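Local atomic coordinates of haloacid delahogenase-like family hydrolase (Xanthomonas campestris pv. campestris, PDB entry 2PKE), a protein that probably acts as a magnesium-dependent phosphatase of the haloacid dehalogenase-like hydrolase family, binding a magnesium ion at the end of its central parallel sheet. Residues M75-S78 with M79-T82; V111-I114 with A115-E119. All coordinates share one frame; numbering follows the deposited sequence.

Interaction 1 (M75-S78 with M79-T82)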
# COMPACT_ATOMS: atom_id res chain seq x y z
N MSE A 75 3.53 6.09 -12.26
CA MSE A 75 4.18 6.05 -13.57
C MSE A 75 3.28 6.70 -14.65
O MSE A 75 3.78 7.50 -15.47
CB MSE A 75 4.45 4.61 -13.99
CG MSE A 75 5.29 4.44 -15.29
SE MSE A 75 4.90 2.83 -16.23
CE MSE A 75 2.97 2.81 -16.49
N THR A 76 2.00 6.34 -14.65
CA THR A 76 1.02 6.89 -15.60
C THR A 76 0.84 8.39 -15.52
O THR A 76 0.85 9.09 -16.55
CB THR A 76 -0.30 6.23 -15.45
OG1 THR A 76 -0.11 4.82 -15.62
CG2 THR A 76 -1.28 6.74 -16.51
N LEU A 77 0.71 8.88 -14.30
CA LEU A 77 0.59 10.31 -14.04
C LEU A 77 1.88 11.07 -14.41
O LEU A 77 1.80 12.18 -14.96
CB LEU A 77 0.25 10.56 -12.58
CG LEU A 77 -1.17 10.16 -12.20
CD1 LEU A 77 -1.20 10.10 -10.68
CD2 LEU A 77 -2.29 11.08 -12.80
N SER A 78 3.03 10.47 -14.16
CA SER A 78 4.30 11.10 -14.61
C SER A 78 4.40 11.11 -16.15
O SER A 78 4.91 12.04 -16.73
CB SER A 78 5.47 10.40 -13.99
OG SER A 78 5.48 10.54 -12.55
N MSE A 79 3.92 10.06 -16.81
CA MSE A 79 3.88 10.01 -18.28
C MSE A 79 2.96 11.06 -18.82
O MSE A 79 3.24 11.60 -19.86
CB MSE A 79 3.41 8.65 -18.79
CG MSE A 79 4.45 7.56 -18.67
SE MSE A 79 3.78 5.91 -19.43
CE MSE A 79 5.55 5.09 -19.56
N ILE A 80 1.83 11.31 -18.19
CA ILE A 80 0.88 12.30 -18.71
C ILE A 80 1.58 13.67 -18.66
O ILE A 80 1.62 14.45 -19.65
CB ILE A 80 -0.50 12.31 -17.93
CG1 ILE A 80 -1.35 11.07 -18.31
CG2 ILE A 80 -1.27 13.61 -18.22
CD1 ILE A 80 -2.38 10.60 -17.25
N GLU A 81 2.15 13.94 -17.49
CA GLU A 81 2.84 15.20 -17.23
C GLU A 81 4.00 15.40 -18.20
O GLU A 81 4.18 16.48 -18.76
CB GLU A 81 3.26 15.18 -15.76
CG GLU A 81 3.49 16.50 -15.13
CD GLU A 81 3.27 16.45 -13.61
OE1 GLU A 81 3.85 15.57 -12.94
OE2 GLU A 81 2.51 17.31 -13.10
N THR A 82 4.77 14.36 -18.42
CA THR A 82 5.89 14.40 -19.37
C THR A 82 5.45 14.67 -20.82
O THR A 82 6.10 15.45 -21.54
CB THR A 82 6.65 13.09 -19.38
OG1 THR A 82 7.06 12.74 -18.05
CG2 THR A 82 7.88 13.19 -20.25

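Interaction 2 (V111-I114 with A115-E119)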
# COMPACT_ATOMS: atom_id res chain seq x y z
N VAL A 111 1.09 -11.90 -14.86
CA VAL A 111 2.15 -12.29 -13.92
C VAL A 111 2.64 -13.69 -14.27
O VAL A 111 1.97 -14.72 -14.02
CB VAL A 111 1.69 -12.20 -12.44
CG1 VAL A 111 2.80 -12.57 -11.52
CG2 VAL A 111 1.20 -10.79 -12.14
N GLU A 112 3.82 -13.74 -14.85
CA GLU A 112 4.42 -14.97 -15.29
C GLU A 112 5.62 -15.26 -14.41
O GLU A 112 6.63 -14.54 -14.46
CB GLU A 112 4.84 -14.83 -16.74
CG GLU A 112 5.76 -15.95 -17.24
CD GLU A 112 6.20 -15.76 -18.69
OE1 GLU A 112 5.70 -14.82 -19.36
OE2 GLU A 112 7.04 -16.56 -19.14
N VAL A 113 5.51 -16.32 -13.62
CA VAL A 113 6.57 -16.72 -12.75
C VAL A 113 7.78 -17.17 -13.57
O VAL A 113 7.66 -17.74 -14.65
CB VAL A 113 6.06 -17.78 -11.71
CG1 VAL A 113 7.22 -18.38 -10.83
CG2 VAL A 113 5.01 -17.14 -10.84
N ILE A 114 8.97 -16.85 -13.08
CA ILE A 114 10.20 -17.15 -13.80
C ILE A 114 10.53 -18.65 -13.68
O ILE A 114 10.24 -19.27 -12.65
CB ILE A 114 11.35 -16.25 -13.26
CG1 ILE A 114 11.18 -14.85 -13.86
CG2 ILE A 114 12.70 -16.90 -13.52
CD1 ILE A 114 11.90 -13.75 -13.12
N ALA A 115 11.11 -19.22 -14.73
CA ALA A 115 11.48 -20.63 -14.73
C ALA A 115 12.30 -21.02 -13.51
O ALA A 115 13.32 -20.39 -13.23
CB ALA A 115 12.27 -20.98 -16.01
N GLY A 116 11.82 -22.04 -12.80
CA GLY A 116 12.53 -22.63 -11.67
C GLY A 116 12.24 -22.03 -10.31
O GLY A 116 12.67 -22.56 -9.28
N VAL A 117 11.48 -20.94 -10.29
CA VAL A 117 11.25 -20.19 -9.06
C VAL A 117 10.44 -21.00 -8.06
O VAL A 117 10.86 -21.15 -6.92
CB VAL A 117 10.62 -18.83 -9.35
CG1 VAL A 117 9.98 -18.22 -8.11
CG2 VAL A 117 11.69 -17.90 -9.94
N ARG A 118 9.33 -21.59 -8.49
CA ARG A 118 8.48 -22.30 -7.55
C ARG A 118 9.22 -23.42 -6.88
O ARG A 118 9.05 -23.65 -5.66
CB ARG A 118 7.20 -22.81 -8.25
CG ARG A 118 6.22 -23.47 -7.33
CD ARG A 118 4.86 -23.81 -7.94
NE ARG A 118 4.26 -24.42 -6.80
CZ ARG A 118 3.44 -23.83 -5.96
NH1 ARG A 118 2.84 -22.68 -6.22
NH2 ARG A 118 3.12 -24.50 -4.88
N GLU A 119 10.04 -24.15 -7.64
CA GLU A 119 10.78 -25.28 -7.05
C GLU A 119 11.82 -24.78 -6.05
O GLU A 119 11.99 -25.38 -5.04
CB GLU A 119 11.52 -26.15 -8.10
CG GLU A 119 10.57 -27.04 -8.90
CD GLU A 119 9.91 -26.36 -10.11
OE1 GLU A 119 10.09 -25.13 -10.33
OE2 GLU A 119 9.20 -27.10 -10.84
O HOH W 1 8.47 -21.55 -11.30

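Interaction 1 (M75-S78 with M79-T82)
T82 and S78 meet where a single carbonyl oxygen receives two donors. OG1 of T82 gives its proton to S78 O at 2.6 Å, coming from above the carbonyl plane, while T82 N reaches S78 O at 2.9 Å from the opposite face. The first torsion of T82 (chi1 -54°) sets OG1 beside its backbone N, turning the hydroxyl back to the carbonyl one turn earlier. The same i to i+4 spacing pairs M79 N with M75 O, I80 N with T76 O and E81 N with L77 O. Along one flank the selenomethionines M75 and M79 run side by side in the same direction; M79 is extended, M75 bends at chi3 (53°), and SE of M75 lies 4.1 Å from CE of M79. Elsewhere the side chains of T76 and I80 cross at an angle, with CG2 of T76 4.1 Å from CD1 of I80.

Around these rows, Y31 and F38 of helix 28-42 cover the selenomethionines, and I99 and V100 of helix 93-107 lie against I80. N64 of helix 57-68 bonds S78 OG and E81 OE1; OE1 also forms a salt bridge with R104 and OE2 accepts a hydrogen bond from Q97, both of the second subunit. The i to i+4 bonds are those of an alpha-helix, here helix 72-86 of the cap of a haloacid dehalogenase-like fold, buried at the subunit interface.

Interaction 2 (V111-I114 with A115-E119)
V113 and V117 bring their methyl-bearing branches together just ahead of helix 117-125, on the close-packed side of this turn. CG1 of V113 approaches CB of V117 at 3.7 Å, and the two side chains meet at a slant. In V113, chi1 of 173° carries CG1 away from the backbone N and leaves it beside the carbonyl carbon, the branch that faces V117. CG2 of V117 lies 3.7 Å from CB of I114, so the valine bridges two consecutive residues of the incoming chain. L24 and P233 also press on V117, the buried member of the group, while S148 of helix 138-148 touches V113.

The backbone beneath these apolar contacts is a type II beta turn from I114 to V117, closed by V117 N donating to I114 O at 3.1 Å with an N-H...O angle of 160°. G116, with phi 90°, occupies the third position of the turn and is also the N-cap residue of helix 117-125. This places the turn at the entry to a helix of the sheet-bearing core, and I114 is tied by a backbone bond to L24, close in sequence to the magnesium ligands D19 and D21.

The solvent side is looser. A115 lies exposed at the outer corner of the turn. A water links the turn's first carbonyl to the helix backbone, donating to I114 O and accepting from R118 N at 2.9 Å. R118 leads away from the turn, its guanidinium forming a salt bridge with D152.

Overall arrangement
Interaction 1 precedes interaction 2 along the chain without touching it: centres are 31 Å apart, nearest atoms about 14 Å. Helix 93-107 connects them, packing against helix 72-86 before the chain passes through 111-116 into helix 117-125. Residues 75-82 belong to the helical part, where the second subunit makes contact, whereas residues 111-119 lie where the chain re-enters the part built on the six-stranded parallel sheet. The side chain of the magnesium ligand D21 is about 8 Å from that of I114 and about 11 Å from that of M75; the ion is about 9 Å from the I114 side chain. Together they illustrate cap-and-core organisation, the cap probably helping to enclose the active site.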